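Local coordinates for putative oxidoreductase (Magnetospirillum magnetotacticum, PDB 3C1A), which probably catalyses the NAD(P)-dependent oxidation or reduction of a substrate not yet identified, as a member of the Gfo/Idh/MocA family of Rossmann-fold oxidoreductases, at residues Pro300-Leu303 against Gly304-Val308; Pro79-His82 against Ala83-Leu87; Leu280-Ala283 against Val284-Phe287; Leu104-Ala107 against Glu108-Val112. All coordinates share one frame; numbering follows the deposited sequence.

Contact 1: residues Pro300-Leu303 against Gly304-Val308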
ATOM      1  N   PRO A 300       6.725  -2.825   6.912  1.00 17.96           N
ATOM      2  CA  PRO A 300       6.509  -2.645   8.324  1.00 17.18           C
ATOM      3  C   PRO A 300       5.789  -1.373   8.711  1.00 16.58           C
ATOM      4  O   PRO A 300       5.709  -0.402   7.953  1.00 12.86           O
ATOM      5  CB  PRO A 300       7.939  -2.586   8.890  1.00 18.49           C
ATOM      6  CG  PRO A 300       8.736  -2.047   7.801  1.00 18.49           C
ATOM      7  CD  PRO A 300       8.159  -2.689   6.573  1.00 17.87           C
ATOM      8  N   LEU A 301       5.308  -1.386   9.933  1.00 14.43           N
ATOM      9  CA  LEU A 301       4.704  -0.231  10.537  1.00 14.50           C
ATOM     10  C   LEU A 301       5.566   1.044  10.415  1.00 15.86           C
ATOM     11  O   LEU A 301       5.027   2.150  10.186  1.00 15.77           O
ATOM     12  CB  LEU A 301       4.471  -0.537  12.017  1.00 17.92           C
ATOM     13  CG  LEU A 301       3.848   0.576  12.846  1.00 16.66           C
ATOM     14  CD1 LEU A 301       2.588   1.121  12.207  1.00 17.23           C
ATOM     15  CD2 LEU A 301       3.587  -0.014  14.208  1.00 20.53           C
ATOM     16  N   GLU A 302       6.873   0.906  10.613  1.00 12.89           N
ATOM     17  CA  GLU A 302       7.782   2.077  10.547  1.00 16.92           C
ATOM     18  C   GLU A 302       7.760   2.723   9.174  1.00 15.19           C
ATOM     19  O   GLU A 302       7.827   3.934   9.029  1.00 16.42           O
ATOM     20  CB  GLU A 302       9.223   1.687  10.877  1.00 17.12           C
ATOM     21  CG  GLU A 302      10.155   2.904  10.982  1.00 28.41           C
ATOM     22  CD  GLU A 302       9.573   3.993  11.884  1.00 37.20           C
ATOM     23  OE1 GLU A 302       9.068   3.648  12.992  1.00 33.61           O
ATOM     24  OE2 GLU A 302       9.589   5.181  11.466  1.00 35.27           O
ATOM     25  N   LEU A 303       7.670   1.913   8.149  1.00 12.93           N
ATOM     26  CA  LEU A 303       7.525   2.449   6.813  1.00 13.65           C
ATOM     27  C   LEU A 303       6.199   3.170   6.635  1.00 14.93           C
ATOM     28  O   LEU A 303       6.182   4.220   6.023  1.00 13.94           O
ATOM     29  CB  LEU A 303       7.673   1.354   5.761  1.00 13.86           C
ATOM     30  CG  LEU A 303       7.680   1.781   4.287  1.00 18.17           C
ATOM     31  CD1 LEU A 303       8.798   2.739   3.971  1.00 13.81           C
ATOM     32  CD2 LEU A 303       7.772   0.550   3.353  1.00 13.52           C
ATOM     33  N   GLY A 304       5.108   2.625   7.180  1.00 13.11           N
ATOM     34  CA  GLY A 304       3.798   3.295   7.133  1.00 10.71           C
ATOM     35  C   GLY A 304       3.862   4.651   7.810  1.00 14.10           C
ATOM     36  O   GLY A 304       3.298   5.646   7.316  1.00 11.57           O
ATOM     37  N   LEU A 305       4.570   4.700   8.928  1.00 10.64           N
ATOM     38  CA  LEU A 305       4.737   5.976   9.629  1.00 12.53           C
ATOM     39  C   LEU A 305       5.512   7.002   8.765  1.00 10.83           C
ATOM     40  O   LEU A 305       5.131   8.193   8.673  1.00 14.53           O
ATOM     41  CB  LEU A 305       5.389   5.747  10.991  1.00 10.97           C
ATOM     42  CG  LEU A 305       5.936   6.963  11.760  1.00 14.17           C
ATOM     43  CD1 LEU A 305       4.893   8.048  12.004  1.00 19.95           C
ATOM     44  CD2 LEU A 305       6.462   6.467  13.064  1.00 22.28           C
ATOM     45  N   ARG A 306       6.583   6.550   8.143  1.00 12.32           N
ATOM     46  CA  ARG A 306       7.431   7.433   7.336  1.00 14.13           C
ATOM     47  C   ARG A 306       6.656   7.944   6.110  1.00 13.22           C
ATOM     48  O   ARG A 306       6.842   9.086   5.708  1.00 13.73           O
ATOM     49  CB  ARG A 306       8.701   6.711   6.904  1.00 14.79           C
ATOM     50  CG  ARG A 306       9.618   6.340   8.056  1.00 15.02           C
ATOM     51  CD  ARG A 306      10.636   5.279   7.633  1.00 16.86           C
ATOM     52  NE  ARG A 306      11.354   5.692   6.441  1.00 12.95           N
ATOM     53  CZ  ARG A 306      11.891   4.883   5.537  1.00 18.44           C
ATOM     54  NH1 ARG A 306      11.884   3.574   5.719  1.00 17.93           N
ATOM     55  NH2 ARG A 306      12.504   5.391   4.476  1.00 24.72           N
ATOM     56  N   VAL A 307       5.818   7.079   5.520  1.00 11.19           N
ATOM     57  CA  VAL A 307       4.913   7.463   4.393  1.00 10.56           C
ATOM     58  C   VAL A 307       3.947   8.555   4.846  1.00 10.77           C
ATOM     59  O   VAL A 307       3.707   9.504   4.090  1.00  8.49           O
ATOM     60  CB  VAL A 307       4.068   6.304   3.910  1.00  5.21           C
ATOM     61  CG1 VAL A 307       2.974   6.777   2.963  1.00 10.82           C
ATOM     62  CG2 VAL A 307       4.986   5.151   3.272  1.00  5.17           C
ATOM     63  N   VAL A 308       3.352   8.375   6.035  1.00 12.56           N
ATOM     64  CA  VAL A 308       2.449   9.391   6.614  1.00 13.53           C
ATOM     65  C   VAL A 308       3.156  10.725   6.825  1.00 16.21           C
ATOM     66  O   VAL A 308       2.569  11.823   6.619  1.00 12.78           O
ATOM     67  CB  VAL A 308       1.784   8.920   7.940  1.00 14.90           C
ATOM     68  CG1 VAL A 308       1.096  10.098   8.699  1.00  9.44           C
ATOM     69  CG2 VAL A 308       0.730   7.854   7.697  1.00  7.74           C
TER
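Glu302 bends at chi2 (49°), and Arg306, one turn later, sets its CG anti to its own carbonyl carbon; together these torsions bring the carboxylate across the CG and CD methylenes of the arginine. The two side chains cross at about a right angle, and the touch is made by Glu302 OE2 against Arg306 CG, 3.6 Å apart. The same OE2 rests on Leu305 CD2 at 3.7 Å. Carboxylate and guanidinium planes are nearly coplanar, 6° from each other, yet the charged ends do not meet: Glu302 OE2 remains 5.4 Å from Arg306 NE. A second bend, at chi3 of Arg306 (53°), brings the guanidinium to Leu303, whose CD1 lies over one of its faces, 3.6 Å from NH1.

All these groups stand on the opening turns of helix 301-314, the last helix of the chain. Pro300 is the N-cap residue, and its O receives Gly304 N at 3.2 Å; the regular i to i+4 series continues as far as Val307 N to Leu303 O, 2.9 Å. Leu301 and Leu305 pack on helix 106-119 of the Rossmann domain, whereas Leu303 and Val307 face helix 168-184.

Arg306 NE forms a salt bridge with Asp187 OD1, outside this stretch of helix. The chemistry therefore implies that the Glu302 carboxylate meets mainly the aliphatic stem of Arg306, and that any attraction between the two charges probably acts at longer range.

Contact 2: residues Pro79-His82 against Ala83-Leu87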
ATOM      1  N   PRO A  79      -9.420   5.354   6.565  1.00 14.58           N
ATOM      2  CA  PRO A  79      -8.152   5.564   7.271  1.00 11.50           C
ATOM      3  C   PRO A  79      -8.235   6.384   8.530  1.00 12.43           C
ATOM      4  O   PRO A  79      -7.453   6.143   9.419  1.00 13.52           O
ATOM      5  CB  PRO A  79      -7.265   6.279   6.243  1.00 15.21           C
ATOM      6  CG  PRO A  79      -8.073   6.459   5.029  1.00 12.80           C
ATOM      7  CD  PRO A  79      -9.438   5.971   5.231  1.00 15.77           C
ATOM      8  N   ALA A  80      -9.172   7.335   8.609  1.00 12.55           N
ATOM      9  CA  ALA A  80      -9.395   8.112   9.829  1.00 10.79           C
ATOM     10  C   ALA A  80      -9.733   7.211  11.035  1.00  9.50           C
ATOM     11  O   ALA A  80      -9.532   7.602  12.133  1.00 13.95           O
ATOM     12  CB  ALA A  80     -10.507   9.145   9.634  1.00 11.31           C
ATOM     13  N   THR A  81     -10.187   5.982  10.795  1.00 12.13           N
ATOM     14  CA  THR A  81     -10.495   5.063  11.893  1.00 11.98           C
ATOM     15  C   THR A  81      -9.381   4.031  12.207  1.00 15.88           C
ATOM     16  O   THR A  81      -9.519   3.211  13.145  1.00 17.01           O
ATOM     17  CB  THR A  81     -11.789   4.313  11.627  1.00 12.75           C
ATOM     18  OG1 THR A  81     -11.622   3.405  10.518  1.00 12.55           O
ATOM     19  CG2 THR A  81     -12.928   5.290  11.373  1.00 12.47           C
ATOM     20  N   HIS A  82      -8.297   4.057  11.422  1.00 13.36           N
ATOM     21  CA  HIS A  82      -7.224   3.074  11.595  1.00 13.65           C
ATOM     22  C   HIS A  82      -6.577   3.103  12.973  1.00 12.23           C
ATOM     23  O   HIS A  82      -6.358   2.049  13.556  1.00 17.05           O
ATOM     24  CB  HIS A  82      -6.121   3.203  10.550  1.00 13.23           C
ATOM     25  CG  HIS A  82      -6.509   2.798   9.166  1.00  9.41           C
ATOM     26  ND1 HIS A  82      -5.665   2.997   8.091  1.00 15.21           N
ATOM     27  CD2 HIS A  82      -7.624   2.209   8.670  1.00 13.21           C
ATOM     28  CE1 HIS A  82      -6.246   2.528   6.999  1.00  8.81           C
ATOM     29  NE2 HIS A  82      -7.446   2.074   7.318  1.00 10.62           N
ATOM     30  N   ALA A  83      -6.236   4.284  13.486  1.00 13.20           N
ATOM     31  CA  ALA A  83      -5.477   4.370  14.714  1.00 11.66           C
ATOM     32  C   ALA A  83      -6.286   3.770  15.897  1.00 14.01           C
ATOM     33  O   ALA A  83      -5.756   3.009  16.697  1.00 14.87           O
ATOM     34  CB  ALA A  83      -5.092   5.834  14.987  1.00 15.27           C
ATOM     35  N   GLU A  84      -7.582   4.066  15.992  1.00 15.33           N
ATOM     36  CA  GLU A  84      -8.382   3.559  17.134  1.00 14.38           C
ATOM     37  C   GLU A  84      -8.458   2.028  17.139  1.00 14.93           C
ATOM     38  O   GLU A  84      -8.303   1.370  18.162  1.00 11.21           O
ATOM     39  CB  GLU A  84      -9.794   4.099  17.040  1.00 15.61           C
ATOM     40  CG  GLU A  84     -10.652   3.758  18.212  1.00 18.10           C
ATOM     41  CD  GLU A  84     -12.120   4.132  18.010  1.00 25.99           C
ATOM     42  OE1 GLU A  84     -12.514   4.496  16.875  1.00 29.14           O
ATOM     43  OE2 GLU A  84     -12.886   4.044  18.998  1.00 28.76           O
ATOM     44  N   ILE A  85      -8.703   1.466  15.976  1.00 13.19           N
ATOM     45  CA  ILE A  85      -8.879   0.003  15.883  1.00 13.71           C
ATOM     46  C   ILE A  85      -7.542  -0.703  16.054  1.00 13.49           C
ATOM     47  O   ILE A  85      -7.465  -1.730  16.744  1.00 10.18           O
ATOM     48  CB  ILE A  85      -9.536  -0.406  14.566  1.00 12.84           C
ATOM     49  CG1 ILE A  85     -10.868   0.319  14.382  1.00 14.92           C
ATOM     50  CG2 ILE A  85      -9.735  -1.902  14.483  1.00 11.21           C
ATOM     51  CD1 ILE A  85     -11.566  -0.096  13.111  1.00 18.78           C
ATOM     52  N   THR A  86      -6.491  -0.139  15.461  1.00 12.73           N
ATOM     53  CA  THR A  86      -5.128  -0.686  15.596  1.00 12.16           C
ATOM     54  C   THR A  86      -4.633  -0.682  17.034  1.00 11.36           C
ATOM     55  O   THR A  86      -4.104  -1.646  17.513  1.00 11.10           O
ATOM     56  CB  THR A  86      -4.115   0.069  14.676  1.00 11.53           C
ATOM     57  OG1 THR A  86      -4.555   0.020  13.306  1.00 12.31           O
ATOM     58  CG2 THR A  86      -2.741  -0.513  14.784  1.00  5.77           C
ATOM     59  N   LEU A  87      -4.766   0.441  17.714  1.00 13.08           N
ATOM     60  CA  LEU A  87      -4.438   0.510  19.125  1.00 12.13           C
ATOM     61  C   LEU A  87      -5.182  -0.513  19.971  1.00 12.50           C
ATOM     62  O   LEU A  87      -4.580  -1.079  20.867  1.00 12.35           O
ATOM     63  CB  LEU A  87      -4.688   1.913  19.632  1.00 13.88           C
ATOM     64  CG  LEU A  87      -3.689   2.935  19.088  1.00 11.45           C
ATOM     65  CD1 LEU A  87      -4.236   4.374  19.344  1.00 14.65           C
ATOM     66  CD2 LEU A  87      -2.291   2.709  19.707  1.00 15.63           C
TER
HETATM   67  O   HOH W   1      -6.451   6.557  11.821  1.00 14.87           O
HETATM   68  O   HOH W   2      -8.672   6.455  14.631  1.00 11.66           O
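His82 O is gripped twice by Thr86, through the backbone N at 2.9 Å and the hydroxyl OG1 at 2.7 Å. The amide arrives nearly in line with the carbonyl, whereas the hydroxyl, the donor of its bond, comes from above, 42° out of the carbonyl plane. A chi1 of -56° accounts for this: it puts Thr86 OG1 beside its own backbone N, turned back to the preceding turn.

Ahead of that bond two i to i+4 pairs are bridged by water. One water donates to Pro79 O at 2.6 Å and accepts from Ala83 N at 2.8 Å; another joins Ala80 O (2.9 Å) to Glu84 N (3.0 Å) in the same way. The direct bond from Ile85 N to Thr81 O is weak at 3.4 Å, with Ile85 CG1 also against that oxygen. Residues 79-81 form a 3-10 turn that leads from strand 72-76 of the Rossmann domain's parallel sheet into helix 82-91.

The His82 imidazole folds back over the lead-in, with Pro79 CA 3.5 Å above the centre of one ring face. Both ring nitrogens have backbone partners elsewhere in the chain: NE2 bonds Thr77 O and ND1 bonds Leu102 O. The ring's rotation is thus fixed from two loops, those following strands 72-76 and 95-99, while Thr81 OG1 bonds Thr77 OG1 and Pro78 O.

Contact 3: residues Leu280-Ala283 against Val284-Phe287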
ATOM      1  N   LEU A 280      -1.916  -8.965  -3.655  1.00 15.51           N
ATOM      2  CA  LEU A 280      -2.714  -9.068  -2.428  1.00 14.84           C
ATOM      3  C   LEU A 280      -2.686 -10.478  -1.859  1.00 14.19           C
ATOM      4  O   LEU A 280      -2.720 -10.667  -0.646  1.00 14.75           O
ATOM      5  CB  LEU A 280      -4.147  -8.597  -2.649  1.00 17.10           C
ATOM      6  CG  LEU A 280      -5.097  -8.616  -1.461  1.00 17.92           C
ATOM      7  CD1 LEU A 280      -4.566  -7.718  -0.380  1.00 13.69           C
ATOM      8  CD2 LEU A 280      -6.496  -8.177  -1.912  1.00 16.47           C
ATOM      9  N   THR A 281      -2.670 -11.474  -2.727  1.00 14.68           N
ATOM     10  CA  THR A 281      -2.537 -12.833  -2.264  1.00 14.57           C
ATOM     11  C   THR A 281      -1.217 -12.989  -1.515  1.00 15.19           C
ATOM     12  O   THR A 281      -1.194 -13.545  -0.414  1.00 11.07           O
ATOM     13  CB  THR A 281      -2.667 -13.838  -3.412  1.00 15.21           C
ATOM     14  OG1 THR A 281      -3.959 -13.699  -4.028  1.00 16.41           O
ATOM     15  CG2 THR A 281      -2.471 -15.240  -2.899  1.00 13.64           C
ATOM     16  N   ARG A 282      -0.135 -12.434  -2.071  1.00 14.23           N
ATOM     17  CA  ARG A 282       1.166 -12.441  -1.418  1.00 12.74           C
ATOM     18  C   ARG A 282       1.187 -11.759  -0.085  1.00 11.58           C
ATOM     19  O   ARG A 282       1.746 -12.298   0.854  1.00 12.60           O
ATOM     20  CB  ARG A 282       2.202 -11.781  -2.309  1.00 13.52           C
ATOM     21  CG  ARG A 282       3.646 -11.973  -1.852  1.00 11.70           C
ATOM     22  CD  ARG A 282       4.570 -11.781  -3.035  1.00 18.05           C
ATOM     23  NE  ARG A 282       5.953 -11.802  -2.607  1.00 26.44           N
ATOM     24  CZ  ARG A 282       6.750 -12.855  -2.713  1.00 44.15           C
ATOM     25  NH1 ARG A 282       6.325 -14.000  -3.241  1.00 53.45           N
ATOM     26  NH2 ARG A 282       7.998 -12.757  -2.283  1.00 48.86           N
ATOM     27  N   ALA A 283       0.590 -10.561  -0.006  1.00 13.56           N
ATOM     28  CA  ALA A 283       0.486  -9.800   1.251  1.00 11.94           C
ATOM     29  C   ALA A 283      -0.167 -10.582   2.395  1.00 12.66           C
ATOM     30  O   ALA A 283       0.391 -10.676   3.496  1.00 10.58           O
ATOM     31  CB  ALA A 283      -0.279  -8.502   1.004  1.00  9.84           C
ATOM     32  N   VAL A 284      -1.363 -11.102   2.131  1.00 12.93           N
ATOM     33  CA  VAL A 284      -2.109 -11.893   3.108  1.00 12.01           C
ATOM     34  C   VAL A 284      -1.443 -13.277   3.381  1.00 13.09           C
ATOM     35  O   VAL A 284      -1.416 -13.751   4.513  1.00 12.35           O
ATOM     36  CB  VAL A 284      -3.578 -12.060   2.639  1.00 15.35           C
ATOM     37  CG1 VAL A 284      -4.385 -12.885   3.633  1.00 16.95           C
ATOM     38  CG2 VAL A 284      -4.221 -10.685   2.432  1.00 12.75           C
ATOM     39  N   ARG A 285      -0.917 -13.938   2.361  1.00 12.56           N
ATOM     40  CA  ARG A 285      -0.187 -15.200   2.594  1.00 13.62           C
ATOM     41  C   ARG A 285       1.019 -15.006   3.506  1.00 11.56           C
ATOM     42  O   ARG A 285       1.157 -15.694   4.511  1.00 10.07           O
ATOM     43  CB  ARG A 285       0.248 -15.829   1.270  1.00 14.86           C
ATOM     44  CG  ARG A 285       0.908 -17.207   1.426  1.00 16.58           C
ATOM     45  CD  ARG A 285       1.393 -17.785   0.117  1.00 20.45           C
ATOM     46  NE  ARG A 285       2.236 -16.851  -0.607  1.00 18.15           N
ATOM     47  CZ  ARG A 285       3.531 -16.694  -0.402  1.00 17.00           C
ATOM     48  NH1 ARG A 285       4.159 -17.438   0.501  1.00 21.01           N
ATOM     49  NH2 ARG A 285       4.197 -15.804  -1.114  1.00 20.65           N
ATOM     50  N   LEU A 286       1.887 -14.064   3.161  1.00 10.81           N
ATOM     51  CA  LEU A 286       3.036 -13.735   3.991  1.00 12.61           C
ATOM     52  C   LEU A 286       2.658 -13.288   5.394  1.00 13.13           C
ATOM     53  O   LEU A 286       3.246 -13.749   6.385  1.00 12.03           O
ATOM     54  CB  LEU A 286       3.889 -12.667   3.330  1.00 13.50           C
ATOM     55  CG  LEU A 286       4.627 -13.162   2.078  1.00 13.31           C
ATOM     56  CD1 LEU A 286       5.364 -11.942   1.457  1.00 12.22           C
ATOM     57  CD2 LEU A 286       5.545 -14.344   2.394  1.00 12.00           C
ATOM     58  N   PHE A 287       1.691 -12.388   5.494  1.00 15.92           N
ATOM     59  CA  PHE A 287       1.254 -11.864   6.792  1.00 13.08           C
ATOM     60  C   PHE A 287       0.770 -13.029   7.644  1.00 11.47           C
ATOM     61  O   PHE A 287       1.260 -13.210   8.730  1.00 12.47           O
ATOM     62  CB  PHE A 287       0.153 -10.806   6.644  1.00 11.23           C
ATOM     63  CG  PHE A 287      -0.484 -10.413   7.927  1.00 17.03           C
ATOM     64  CD1 PHE A 287       0.172  -9.558   8.821  1.00 12.42           C
ATOM     65  CD2 PHE A 287      -1.755 -10.873   8.260  1.00 14.92           C
ATOM     66  CE1 PHE A 287      -0.413  -9.214  10.048  1.00 18.04           C
ATOM     67  CE2 PHE A 287      -2.371 -10.483   9.502  1.00  9.24           C
ATOM     68  CZ  PHE A 287      -1.714  -9.699  10.379  1.00 12.04           C
TER
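Leu280 O accepts Val284 N at 3.1 Å in an almost straight bond (177° at the hydrogen), and three more i to i+4 bonds follow it without a break. Thr281 O to Arg285 N is 2.8 Å, Arg282 O to Leu286 N is 2.9 Å, and Ala283 O receives Phe287 N, so residues 280-287 make two regular turns of alpha helix.

On one side, Leu280 and Val284 lie side by side and point the same way, CD1 of the leucine 4.1 Å from CG2 of the valine. Elsewhere Arg282 runs extended from CG to NE, its CG 3.7 Å from Leu286 CD1, and that methyl also lies over one face of its guanidinium. Arg285, bent at chi3 (52°), brings NH2 to within 3.5 Å of Arg282 NH1, which sits at the edge of the Arg285 guanidinium; the two planes are 62° apart. Acids probably offset this closeness of like charges: Arg282 NH2 forms a salt bridge with Glu136 and Arg285 NE one with Glu277.

Helix 279-290 is set against the Rossmann domain, Leu280 and Val284 packing on Thr28 of helix 25-31, and Ala283 and Leu286 meeting Glu126 and Trp124 of strand 123-126.

Contact 4: residues Leu104-Ala107 against Glu108-Val112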
ATOM      1  N   LEU A 104      -4.190   9.204   8.513  1.00 15.69           N
ATOM      2  CA  LEU A 104      -4.164  10.469   7.797  1.00 13.75           C
ATOM      3  C   LEU A 104      -3.588  11.527   8.736  1.00 18.29           C
ATOM      4  O   LEU A 104      -3.800  12.699   8.511  1.00 16.64           O
ATOM      5  CB  LEU A 104      -5.565  10.889   7.332  1.00 13.98           C
ATOM      6  CG  LEU A 104      -6.367   9.880   6.506  1.00 11.62           C
ATOM      7  CD1 LEU A 104      -7.755  10.462   6.227  1.00 16.13           C
ATOM      8  CD2 LEU A 104      -5.703   9.484   5.191  1.00 13.32           C
ATOM      9  N   ASP A 105      -2.861  11.099   9.773  1.00 16.88           N
ATOM     10  CA  ASP A 105      -2.438  11.994  10.838  1.00 16.62           C
ATOM     11  C   ASP A 105      -1.144  11.479  11.446  1.00 16.71           C
ATOM     12  O   ASP A 105      -1.100  10.329  11.908  1.00 15.38           O
ATOM     13  CB  ASP A 105      -3.508  12.020  11.914  1.00 17.56           C
ATOM     14  CG  ASP A 105      -3.156  12.949  13.029  1.00 23.04           C
ATOM     15  OD1 ASP A 105      -3.221  14.166  12.787  1.00 33.39           O
ATOM     16  OD2 ASP A 105      -2.754  12.489  14.117  1.00 19.26           O
ATOM     17  N   LEU A 106      -0.115  12.321  11.511  1.00 16.97           N
ATOM     18  CA  LEU A 106       1.197  11.870  12.026  1.00 17.10           C
ATOM     19  C   LEU A 106       1.150  11.413  13.480  1.00 15.23           C
ATOM     20  O   LEU A 106       1.613  10.317  13.801  1.00 15.71           O
ATOM     21  CB  LEU A 106       2.268  12.940  11.876  1.00 19.38           C
ATOM     22  CG  LEU A 106       3.717  12.528  12.183  1.00 20.36           C
ATOM     23  CD1 LEU A 106       4.174  11.351  11.361  1.00 15.23           C
ATOM     24  CD2 LEU A 106       4.612  13.702  11.907  1.00 21.91           C
ATOM     25  N   ALA A 107       0.566  12.238  14.345  1.00 15.88           N
ATOM     26  CA  ALA A 107       0.475  11.923  15.769  1.00 17.80           C
ATOM     27  C   ALA A 107      -0.187  10.572  16.043  1.00 15.48           C
ATOM     28  O   ALA A 107       0.228   9.873  16.961  1.00 16.75           O
ATOM     29  CB  ALA A 107      -0.234  13.048  16.532  1.00 17.35           C
ATOM     30  N   GLU A 108      -1.196  10.214  15.250  1.00 16.43           N
ATOM     31  CA  GLU A 108      -1.885   8.902  15.378  1.00 16.08           C
ATOM     32  C   GLU A 108      -0.942   7.773  14.960  1.00 14.39           C
ATOM     33  O   GLU A 108      -0.901   6.674  15.583  1.00 14.37           O
ATOM     34  CB  GLU A 108      -3.137   8.831  14.488  1.00 16.94           C
ATOM     35  CG  GLU A 108      -4.384   9.352  15.111  1.00 16.61           C
ATOM     36  CD  GLU A 108      -5.583   9.475  14.176  1.00 18.72           C
ATOM     37  OE1 GLU A 108      -5.640   8.892  13.049  1.00 20.63           O
ATOM     38  OE2 GLU A 108      -6.526  10.163  14.625  1.00 24.81           O
ATOM     39  N   ALA A 109      -0.221   8.041  13.872  1.00 15.05           N
ATOM     40  CA  ALA A 109       0.802   7.136  13.356  1.00 14.00           C
ATOM     41  C   ALA A 109       1.807   6.887  14.458  1.00 14.51           C
ATOM     42  O   ALA A 109       2.140   5.760  14.753  1.00 15.19           O
ATOM     43  CB  ALA A 109       1.485   7.769  12.205  1.00 10.72           C
ATOM     44  N   GLU A 110       2.289   7.957  15.079  1.00 15.18           N
ATOM     45  CA  GLU A 110       3.282   7.830  16.154  1.00 14.27           C
ATOM     46  C   GLU A 110       2.724   7.091  17.371  1.00 13.00           C
ATOM     47  O   GLU A 110       3.466   6.376  18.042  1.00 14.26           O
ATOM     48  CB  GLU A 110       3.804   9.217  16.529  1.00 17.11           C
ATOM     49  CG  GLU A 110       4.617   9.787  15.389  1.00 22.10           C
ATOM     50  CD  GLU A 110       4.987  11.229  15.557  1.00 32.95           C
ATOM     51  OE1 GLU A 110       4.149  12.021  16.052  1.00 45.45           O
ATOM     52  OE2 GLU A 110       6.116  11.577  15.146  1.00 40.55           O
ATOM     53  N   ALA A 111       1.425   7.228  17.645  1.00 15.08           N
ATOM     54  CA  ALA A 111       0.785   6.553  18.797  1.00 15.23           C
ATOM     55  C   ALA A 111       0.733   5.047  18.594  1.00 16.22           C
ATOM     56  O   ALA A 111       0.994   4.241  19.509  1.00 17.23           O
ATOM     57  CB  ALA A 111      -0.601   7.070  19.036  1.00 14.95           C
ATOM     58  N   VAL A 112       0.394   4.674  17.372  1.00 15.53           N
ATOM     59  CA  VAL A 112       0.506   3.308  16.911  1.00 14.29           C
ATOM     60  C   VAL A 112       1.936   2.705  16.978  1.00 14.35           C
ATOM     61  O   VAL A 112       2.139   1.649  17.592  1.00 13.96           O
ATOM     62  CB  VAL A 112      -0.074   3.207  15.489  1.00 13.76           C
ATOM     63  CG1 VAL A 112       0.085   1.792  14.957  1.00 10.17           C
ATOM     64  CG2 VAL A 112      -1.561   3.660  15.478  1.00  8.27           C
TER
HETATM   65  O   HOH W   3      -6.219   9.605  10.518  1.00 10.75           O
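An Asp N-cap begins helix 106-119, the crossover helix of a beta-alpha-beta unit between parallel strands 95-99 and 123-126, and here Asp105 meets Glu108. Asp105 OD2 accepts Glu108 N at 3.0 Å, on the anti side of the carboxylate and 22° out of its plane. A chi1 of -179° sets CG anti to the aspartate's own N, which directs the carboxylate to the first turn. The backbone O of Asp105 meanwhile accepts Ala109 N at 3.1 Å, so this one residue serves two amides of the new helix.

Glu108 crosses Asp105 at about a right angle, its CG 3.7 Å from Asp105 OD2. The two acids come close, Asp105 OD2 being 4.5 Å from Glu108 OE2, and their like charges probably disfavour each other mildly. Glu108 OE1 accepts from a water at 2.7 Å, and that water accepts from Leu104 N at 2.9 Å. The glutamate thus reaches back past the cap to the preceding loop.

The next bond along, from Glu110 N to Leu106 O, is 2.8 Å, and Leu106 CG packs against Glu110 CD at 3.8 Å, the side chains meeting at a slant.

A negative cap at this end would probably interact favourably with the helix dipole. Aspartate side chain to the third following amide is the classical N-cap, here starting a helix of the Rossmann fold.

Contact 4 stands between contacts 1 and 2 as the middle of three adjacent helices. Its centre is 10 Å from that of contact 1, with Leu305 CD1 meeting Ala109 CB and Leu106 CD1, each at 3.4 Å, and 9 Å from that of contact 2, where Ala83 CB lies 3.6 Å from Glu108 CG. Contacts 1 and 2 do not touch; their nearest atoms are about 6 Å apart. Contact 3 lies farther off, its centre 18 Å from contact 1 and 25 Å from contact 4, although its helix directly precedes 301-314 in the chain. Contacts 2 and 4 belong to the Rossmann domain, on which both late helices pack.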